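PDB 3DWC: metallocarboxypeptidase from Trypanosoma cruzi, which probably removes single amino acids of many kinds, though not proline, from the C-terminal end of peptides, as a metal-dependent carboxypeptidase of the M32 family. Local coordinates for residues M434-V437 against R438-G442; P489-Y492 against R493-L496; E99-V102 against E103-T106. One frame throughout, in Å; residues are numbered along the deposited sequence.

Interaction 1: M434-V437 against R438-G442; sequences MSCV and RRELG
Met-434 lays its CG and SD across the outer part of the Arg-438 chain, one helical turn further on. The closest side-chain atoms are Met-434 CG and Arg-438 NE, 3.6 Å apart, and CG sits at the edge of the guanidinium, near its plane. The Met-434 chain is bent at chi2 and chi3, while Arg-438 is extended from CG to NE. The guanidinium thus ends beyond the methionine, where Glu-443 and Asp-447 form salt bridges with it.

Two more side chains meet Cys-436. Its SG lies 3.2 Å from Glu-440 OE2. That carboxylate is held by salt bridges to Lys-461 and Lys-465 of helix 456-467. Arg-439 folds back at chi3 (-66°), which brings one guanidinium face over Cys-436 CA; its NH2 is 3.7 Å from Cys-436 CB.

Val-437 and Leu-441 run side by side in the same direction. Val-437 CG1 touches Leu-441 CD2 at 3.6 Å, and both side chains also touch Lys-461.

Four successive backbone bonds join the two segments, ending with Leu-441 N to Val-437 O at 2.9 Å. Gly-442 N then bonds to Arg-438 O at 2.8 Å. Gly-442 leaves the helix with positive phi (105°), an angle that suits glycine, and it is also the N-cap residue of helix 443-451. This is the C-terminal turn of an alpha-helix, closed by a glycine that leads directly into the next helix.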
loop_
_atom_site.group_PDB
_atom_site.type_symbol
_atom_site.label_atom_id
_atom_site.label_comp_id
_atom_site.label_asym_id
_atom_site.label_seq_id
_atom_site.Cartn_x
_atom_site.Cartn_y
_atom_site.Cartn_z
ATOM N N MET B 434 34.079 8.463 -5.467
ATOM C CA MET B 434 34.617 7.864 -6.698
ATOM C C MET B 434 36.094 8.121 -6.831
ATOM O O MET B 434 36.812 7.209 -7.231
ATOM C CB MET B 434 33.880 8.348 -7.970
ATOM C CG MET B 434 34.360 7.688 -9.263
ATOM S SD MET B 434 34.334 5.858 -9.236
ATOM C CE MET B 434 32.637 5.589 -9.867
ATOM N N SER B 435 36.579 9.307 -6.441
ATOM C CA SER B 435 38.028 9.535 -6.451
ATOM C C SER B 435 38.762 8.532 -5.612
ATOM O O SER B 435 39.749 8.040 -6.028
ATOM C CB SER B 435 38.434 10.941 -5.933
ATOM O OG SER B 435 37.984 11.881 -6.868
ATOM N N CYS B 436 38.303 8.334 -4.380
ATOM C CA CYS B 436 38.824 7.323 -3.480
ATOM C C CYS B 436 38.751 5.903 -4.038
ATOM O O CYS B 436 39.728 5.128 -3.997
ATOM C CB CYS B 436 38.043 7.382 -2.152
ATOM S SG CYS B 436 38.593 6.137 -0.991
ATOM N N VAL B 437 37.579 5.526 -4.519
ATOM C CA VAL B 437 37.407 4.211 -5.117
ATOM C C VAL B 437 38.415 3.990 -6.253
ATOM O O VAL B 437 38.985 2.918 -6.339
ATOM C CB VAL B 437 35.937 3.953 -5.537
ATOM C CG1 VAL B 437 35.839 2.733 -6.430
ATOM C CG2 VAL B 437 35.042 3.744 -4.287
ATOM N N ARG B 438 38.674 4.992 -7.090
ATOM C CA ARG B 438 39.575 4.818 -8.246
ATOM C C ARG B 438 41.043 4.753 -7.772
ATOM O O ARG B 438 41.857 3.989 -8.293
ATOM C CB ARG B 438 39.401 5.956 -9.267
ATOM C CG ARG B 438 38.206 5.791 -10.203
ATOM C CD ARG B 438 37.853 7.111 -10.938
ATOM N NE ARG B 438 36.753 6.870 -11.876
ATOM C CZ ARG B 438 36.873 6.149 -12.983
ATOM N NH1 ARG B 438 35.823 5.952 -13.737
ATOM N NH2 ARG B 438 38.038 5.634 -13.331
ATOM N N ARG B 439 41.338 5.528 -6.736
ATOM C CA ARG B 439 42.611 5.461 -6.040
ATOM C C ARG B 439 42.868 4.081 -5.470
ATOM O O ARG B 439 43.950 3.520 -5.581
ATOM C CB ARG B 439 42.573 6.438 -4.857
ATOM C CG ARG B 439 43.621 7.465 -4.867
ATOM C CD ARG B 439 43.975 7.870 -3.468
ATOM N NE ARG B 439 42.864 8.548 -2.817
ATOM C CZ ARG B 439 42.236 8.136 -1.717
ATOM N NH1 ARG B 439 42.581 7.005 -1.084
ATOM N NH2 ARG B 439 41.254 8.893 -1.233
ATOM N N GLU B 440 41.859 3.537 -4.805
ATOM C CA GLU B 440 42.037 2.222 -4.165
ATOM C C GLU B 440 42.043 1.031 -5.114
ATOM O O GLU B 440 42.862 0.121 -5.011
ATOM C CB GLU B 440 40.939 2.023 -3.137
ATOM C CG GLU B 440 41.133 2.909 -1.934
ATOM C CD GLU B 440 40.068 2.715 -0.871
ATOM O OE1 GLU B 440 39.242 1.771 -0.956
ATOM O OE2 GLU B 440 40.070 3.516 0.070
ATOM N N LEU B 441 41.082 1.002 -6.013
ATOM C CA LEU B 441 40.918 -0.131 -6.932
ATOM C C LEU B 441 41.784 0.019 -8.200
ATOM O O LEU B 441 42.115 -0.967 -8.840
ATOM C CB LEU B 441 39.442 -0.194 -7.344
ATOM C CG LEU B 441 38.445 -1.198 -6.770
ATOM C CD1 LEU B 441 38.814 -1.848 -5.456
ATOM C CD2 LEU B 441 37.040 -0.687 -6.816
ATOM N N GLY B 442 42.088 1.261 -8.584
ATOM C CA GLY B 442 42.854 1.524 -9.790
ATOM C C GLY B 442 41.938 2.043 -10.892
ATOM O O GLY B 442 40.831 1.600 -11.060
#

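Interaction 2: P489-Y492 against R493-L496; sequences PEHY and RRHL. With SO4 (sulfate ion), chain V.
Leu-496 N bonds to Tyr-492 O at 2.9 Å, nearly straight at 168°. The same two residues meet through their side chains on the buried side. Leu-496 CD1 sits over one face of the Tyr-492 ring, 3.9 Å from its centroid, in a CH-pi contact. The tyrosine packs on Ala-427 and Met-428 of helix 421-441, and the leucine on Leu-185 of helix 168-196.

His-491 lies alongside Arg-494, its ring almost perpendicular to the guanidinium (88°). A water in the ring plane links His-491 ND1 and Arg-494 NH2 by weak bonds. Glu-485 holds the other ring nitrogen, NE2.

The Arg-494 chain bends at chi2 and chi3, and one guanidinium face comes to lie over Glu-490 CB. Arg-494 NH2 bonds to sulfate O4 at 3.0 Å; a second bond, from NH1 to O3, is weak and doubtful. Asn-488 ND2 also holds this sulfate, probably from the crystallisation liquor. Glu-490 OE2 bonds to Asn-177, while OE1 lies near Arg-493 without a salt bridge.

Arg-493 N to Pro-489 O (3.2 Å) is the first of four successive backbone bonds. The pattern is that of the first turns of an amphipathic alpha-helix, with Tyr-492 and Leu-496 on its inward side.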
loop_
_atom_site.group_PDB
_atom_site.type_symbol
_atom_site.label_atom_id
_atom_site.label_comp_id
_atom_site.label_asym_id
_atom_site.label_seq_id
_atom_site.Cartn_x
_atom_site.Cartn_y
_atom_site.Cartn_z
ATOM N N PRO B 489 35.216 20.195 -1.950
ATOM C CA PRO B 489 34.702 20.385 -3.316
ATOM C C PRO B 489 35.717 20.291 -4.457
ATOM O O PRO B 489 35.312 20.359 -5.608
ATOM C CB PRO B 489 34.078 21.794 -3.267
ATOM C CG PRO B 489 34.716 22.459 -2.205
ATOM C CD PRO B 489 35.099 21.434 -1.173
ATOM N N GLU B 490 37.007 20.157 -4.163
ATOM C CA GLU B 490 38.001 20.076 -5.231
ATOM C C GLU B 490 37.833 18.838 -6.098
ATOM O O GLU B 490 38.115 18.888 -7.274
ATOM C CB GLU B 490 39.432 20.142 -4.680
ATOM C CG GLU B 490 39.755 21.421 -3.929
ATOM C CD GLU B 490 39.469 22.699 -4.708
ATOM O OE1 GLU B 490 39.879 22.813 -5.894
ATOM O OE2 GLU B 490 38.835 23.596 -4.094
ATOM N N HIS B 491 37.375 17.731 -5.513
ATOM C CA HIS B 491 37.066 16.540 -6.290
ATOM C C HIS B 491 35.971 16.753 -7.351
ATOM O O HIS B 491 36.095 16.268 -8.477
ATOM C CB HIS B 491 36.716 15.366 -5.363
ATOM C CG HIS B 491 37.750 15.099 -4.318
ATOM N ND1 HIS B 491 38.962 14.507 -4.601
ATOM C CD2 HIS B 491 37.777 15.394 -2.998
ATOM C CE1 HIS B 491 39.671 14.414 -3.494
ATOM N NE2 HIS B 491 38.981 14.957 -2.509
ATOM N N TYR B 492 34.939 17.528 -7.005
ATOM C CA TYR B 492 33.816 17.799 -7.925
ATOM C C TYR B 492 34.340 18.671 -9.049
ATOM O O TYR B 492 34.061 18.426 -10.195
ATOM C CB TYR B 492 32.711 18.515 -7.130
ATOM C CG TYR B 492 31.377 18.773 -7.796
ATOM C CD1 TYR B 492 30.785 17.854 -8.677
ATOM C CD2 TYR B 492 30.663 19.907 -7.476
ATOM C CE1 TYR B 492 29.533 18.087 -9.216
ATOM C CE2 TYR B 492 29.405 20.149 -8.034
ATOM C CZ TYR B 492 28.854 19.241 -8.891
ATOM O OH TYR B 492 27.612 19.520 -9.416
ATOM N N ARG B 493 35.124 19.688 -8.712
ATOM C CA ARG B 493 35.766 20.532 -9.720
ATOM C C ARG B 493 36.612 19.718 -10.730
ATOM O O ARG B 493 36.501 19.913 -11.921
ATOM C CB ARG B 493 36.663 21.588 -9.012
ATOM C CG ARG B 493 37.370 22.529 -9.949
ATOM C CD ARG B 493 38.317 23.527 -9.235
ATOM N NE ARG B 493 38.857 24.449 -10.219
ATOM C CZ ARG B 493 39.509 25.586 -9.978
ATOM N NH1 ARG B 493 39.783 26.008 -8.753
ATOM N NH2 ARG B 493 39.903 26.307 -11.009
ATOM N N ARG B 494 37.503 18.865 -10.230
ATOM C CA ARG B 494 38.350 18.037 -11.094
ATOM C C ARG B 494 37.556 17.071 -11.930
ATOM O O ARG B 494 37.926 16.828 -13.071
ATOM C CB ARG B 494 39.336 17.191 -10.282
ATOM C CG ARG B 494 40.683 17.708 -10.258
ATOM C CD ARG B 494 40.996 18.290 -9.020
ATOM N NE ARG B 494 41.108 17.312 -7.939
ATOM C CZ ARG B 494 41.786 17.550 -6.825
ATOM N NH1 ARG B 494 42.445 18.693 -6.693
ATOM N NH2 ARG B 494 41.827 16.639 -5.853
ATOM N N HIS B 495 36.509 16.490 -11.357
ATOM C CA HIS B 495 35.536 15.640 -12.118
ATOM C C HIS B 495 34.889 16.405 -13.278
ATOM O O HIS B 495 34.857 15.928 -14.418
ATOM C CB HIS B 495 34.412 15.149 -11.203
ATOM C CG HIS B 495 33.235 14.563 -11.948
ATOM N ND1 HIS B 495 33.315 13.356 -12.611
ATOM C CD2 HIS B 495 31.958 14.992 -12.104
ATOM C CE1 HIS B 495 32.163 13.089 -13.185
ATOM N NE2 HIS B 495 31.314 14.072 -12.901
ATOM N N LEU B 496 34.346 17.590 -12.978
ATOM C CA LEU B 496 33.713 18.400 -14.026
ATOM C C LEU B 496 34.676 18.884 -15.113
ATOM O O LEU B 496 34.347 18.836 -16.277
ATOM C CB LEU B 496 32.887 19.574 -13.420
ATOM C CG LEU B 496 31.658 19.203 -12.547
ATOM C CD1 LEU B 496 31.113 20.404 -11.848
ATOM C CD2 LEU B 496 30.520 18.445 -13.322
HETATM S S SO4 V . 42.766 19.181 -3.154
HETATM O O1 SO4 V . 44.212 18.941 -3.205
HETATM O O2 SO4 V . 42.438 20.010 -1.984
HETATM O O3 SO4 V . 42.396 19.966 -4.334
HETATM O O4 SO4 V . 42.073 17.877 -3.152
HETATM O O HOH W 1 40.553 13.880 -7.452
#

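Interaction 3: E99-V102 against E103-T106; sequences EEFV and ERKT
The first two turns of helix 99-122 carry an i to i+4 salt bridge on the protein surface. Its partners are Glu-100 and Arg-104. Glu-100 OE1 accepts Arg-104 NH2 at 3.1 Å through its syn lone pair, the one on the side of the other oxygen. OE1 is tilted 25° out of the guanidinium plane. Two weak bonds add to this: Arg-104 NE to the same OE1, and NH2 to Glu-100 OE2, both at 3.3 Å. The two planes are 36° apart, so the groups meet askew rather than flat. Glu-100 bends at chi2 (-77°), and this turns its carboxylate toward the next turn, where the arginine lies.

Phe-101 CD1 lies over one face of the Arg-104 guanidinium, 4.1 Å from NH2. The third guanidinium nitrogen, NH1, forms a salt bridge with Glu-141. Arg-104 thus has a carboxylate at its edge, Phe-101 CD1 over one face and a second acid on the adjoining helix.

Phe-101 also meets Lys-105, whose CD is 4.2 Å from Phe-101 CE2. The extended lysine chain carries NZ to Glu-142. The phenylalanine itself packs into helix 125-147, against Leu-138 and Leu-145.

Val-102 O takes two donors from one residue. Thr-106 N is 3.0 Å and Thr-106 OG1 2.8 Å from Val-102 O, the hydroxyl approaching from above the carbonyl plane. A threonine hydroxyl bonded back to the carbonyl four residues earlier is common in alpha-helices. Together with the surface Glu-Arg pair and the buried phenylalanine, it marks the N-terminal part of an amphipathic helix packed on its neighbour.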
loop_
_atom_site.group_PDB
_atom_site.type_symbol
_atom_site.label_atom_id
_atom_site.label_comp_id
_atom_site.label_asym_id
_atom_site.label_seq_id
_atom_site.Cartn_x
_atom_site.Cartn_y
_atom_site.Cartn_z
ATOM N N GLU B 99 3.461 23.441 19.301
ATOM C CA GLU B 99 2.374 22.900 18.477
ATOM C C GLU B 99 1.587 24.003 17.784
ATOM O O GLU B 99 1.061 23.805 16.690
ATOM C CB GLU B 99 1.444 22.024 19.318
ATOM C CG GLU B 99 2.162 20.846 19.988
ATOM C CD GLU B 99 1.219 19.815 20.570
ATOM O OE1 GLU B 99 1.650 18.650 20.711
ATOM O OE2 GLU B 99 0.058 20.159 20.893
ATOM N N GLU B 100 1.535 25.162 18.435
ATOM C CA GLU B 100 0.929 26.376 17.887
ATOM C C GLU B 100 1.640 26.797 16.597
ATOM O O GLU B 100 0.999 27.078 15.588
ATOM C CB GLU B 100 0.963 27.490 18.953
ATOM C CG GLU B 100 0.450 28.861 18.514
ATOM C CD GLU B 100 1.459 29.627 17.660
ATOM O OE1 GLU B 100 1.041 30.221 16.638
ATOM O OE2 GLU B 100 2.666 29.620 18.002
ATOM N N PHE B 101 2.968 26.824 16.633
ATOM C CA PHE B 101 3.757 27.084 15.427
ATOM C C PHE B 101 3.511 26.017 14.369
ATOM O O PHE B 101 3.276 26.331 13.213
ATOM C CB PHE B 101 5.246 27.128 15.755
ATOM C CG PHE B 101 6.098 27.465 14.584
ATOM C CD1 PHE B 101 6.487 28.769 14.352
ATOM C CD2 PHE B 101 6.496 26.481 13.693
ATOM C CE1 PHE B 101 7.273 29.085 13.262
ATOM C CE2 PHE B 101 7.271 26.799 12.596
ATOM C CZ PHE B 101 7.660 28.105 12.387
ATOM N N VAL B 102 3.571 24.755 14.789
ATOM C CA VAL B 102 3.385 23.617 13.889
ATOM C C VAL B 102 2.077 23.695 13.090
ATOM O O VAL B 102 2.108 23.590 11.872
ATOM C CB VAL B 102 3.504 22.264 14.659
ATOM C CG1 VAL B 102 2.962 21.095 13.843
ATOM C CG2 VAL B 102 4.944 22.012 15.045
ATOM N N GLU B 103 0.943 23.891 13.774
ATOM C CA GLU B 103 -0.360 24.000 13.094
ATOM C C GLU B 103 -0.427 25.210 12.174
ATOM O O GLU B 103 -0.990 25.134 11.083
ATOM C CB GLU B 103 -1.527 24.032 14.097
ATOM C CG GLU B 103 -2.331 22.726 14.151
ATOM C CD GLU B 103 -3.277 22.563 12.951
ATOM O OE1 GLU B 103 -2.921 21.839 11.994
ATOM O OE2 GLU B 103 -4.374 23.165 12.961
ATOM N N ARG B 104 0.157 26.318 12.617
ATOM C CA ARG B 104 0.260 27.519 11.785
ATOM C C ARG B 104 1.080 27.279 10.511
ATOM O O ARG B 104 0.709 27.740 9.423
ATOM C CB ARG B 104 0.905 28.649 12.580
ATOM C CG ARG B 104 0.718 30.025 11.945
ATOM C CD ARG B 104 1.859 30.977 12.288
ATOM N NE ARG B 104 2.321 30.874 13.674
ATOM C CZ ARG B 104 3.274 31.646 14.195
ATOM N NH1 ARG B 104 3.854 32.587 13.453
ATOM N NH2 ARG B 104 3.637 31.498 15.469
ATOM N N LYS B 105 2.206 26.574 10.650
ATOM C CA LYS B 105 3.048 26.282 9.492
ATOM C C LYS B 105 2.243 25.442 8.525
ATOM O O LYS B 105 2.148 25.770 7.347
ATOM C CB LYS B 105 4.334 25.546 9.889
ATOM C CG LYS B 105 5.187 25.149 8.675
ATOM C CD LYS B 105 6.595 24.709 9.044
ATOM C CE LYS B 105 7.438 24.476 7.770
ATOM N NZ LYS B 105 8.754 23.853 8.088
ATOM N N THR B 106 1.649 24.374 9.054
ATOM C CA THR B 106 0.846 23.424 8.275
ATOM C C THR B 106 -0.271 24.082 7.472
ATOM O O THR B 106 -0.488 23.730 6.311
ATOM C CB THR B 106 0.218 22.373 9.203
ATOM O OG1 THR B 106 1.258 21.714 9.936
ATOM C CG2 THR B 106 -0.594 21.347 8.408
#

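Overall arrangement
Interactions 1 and 2 are neighbours, with centres 14 Å apart. They meet where Ser-435 OG lies 3.6 Å from His-491 ND1, so the end of helix 421-441 packs against the start of helix 490-501. Interaction 3 is on the opposite side of the chain's centre, about 47 Å from interaction 1 and 41 Å from interaction 2, centre to centre. None of the three is at the cobalt site of His-267, His-271 and Glu-298. In interaction 2 the Tyr-492 side chain is about 13 Å from the cobalt ion. Interaction 1 is close to bound amino acids instead: the Leu-441 side chain is about 8 Å from an alanine and 11 Å from a glycine.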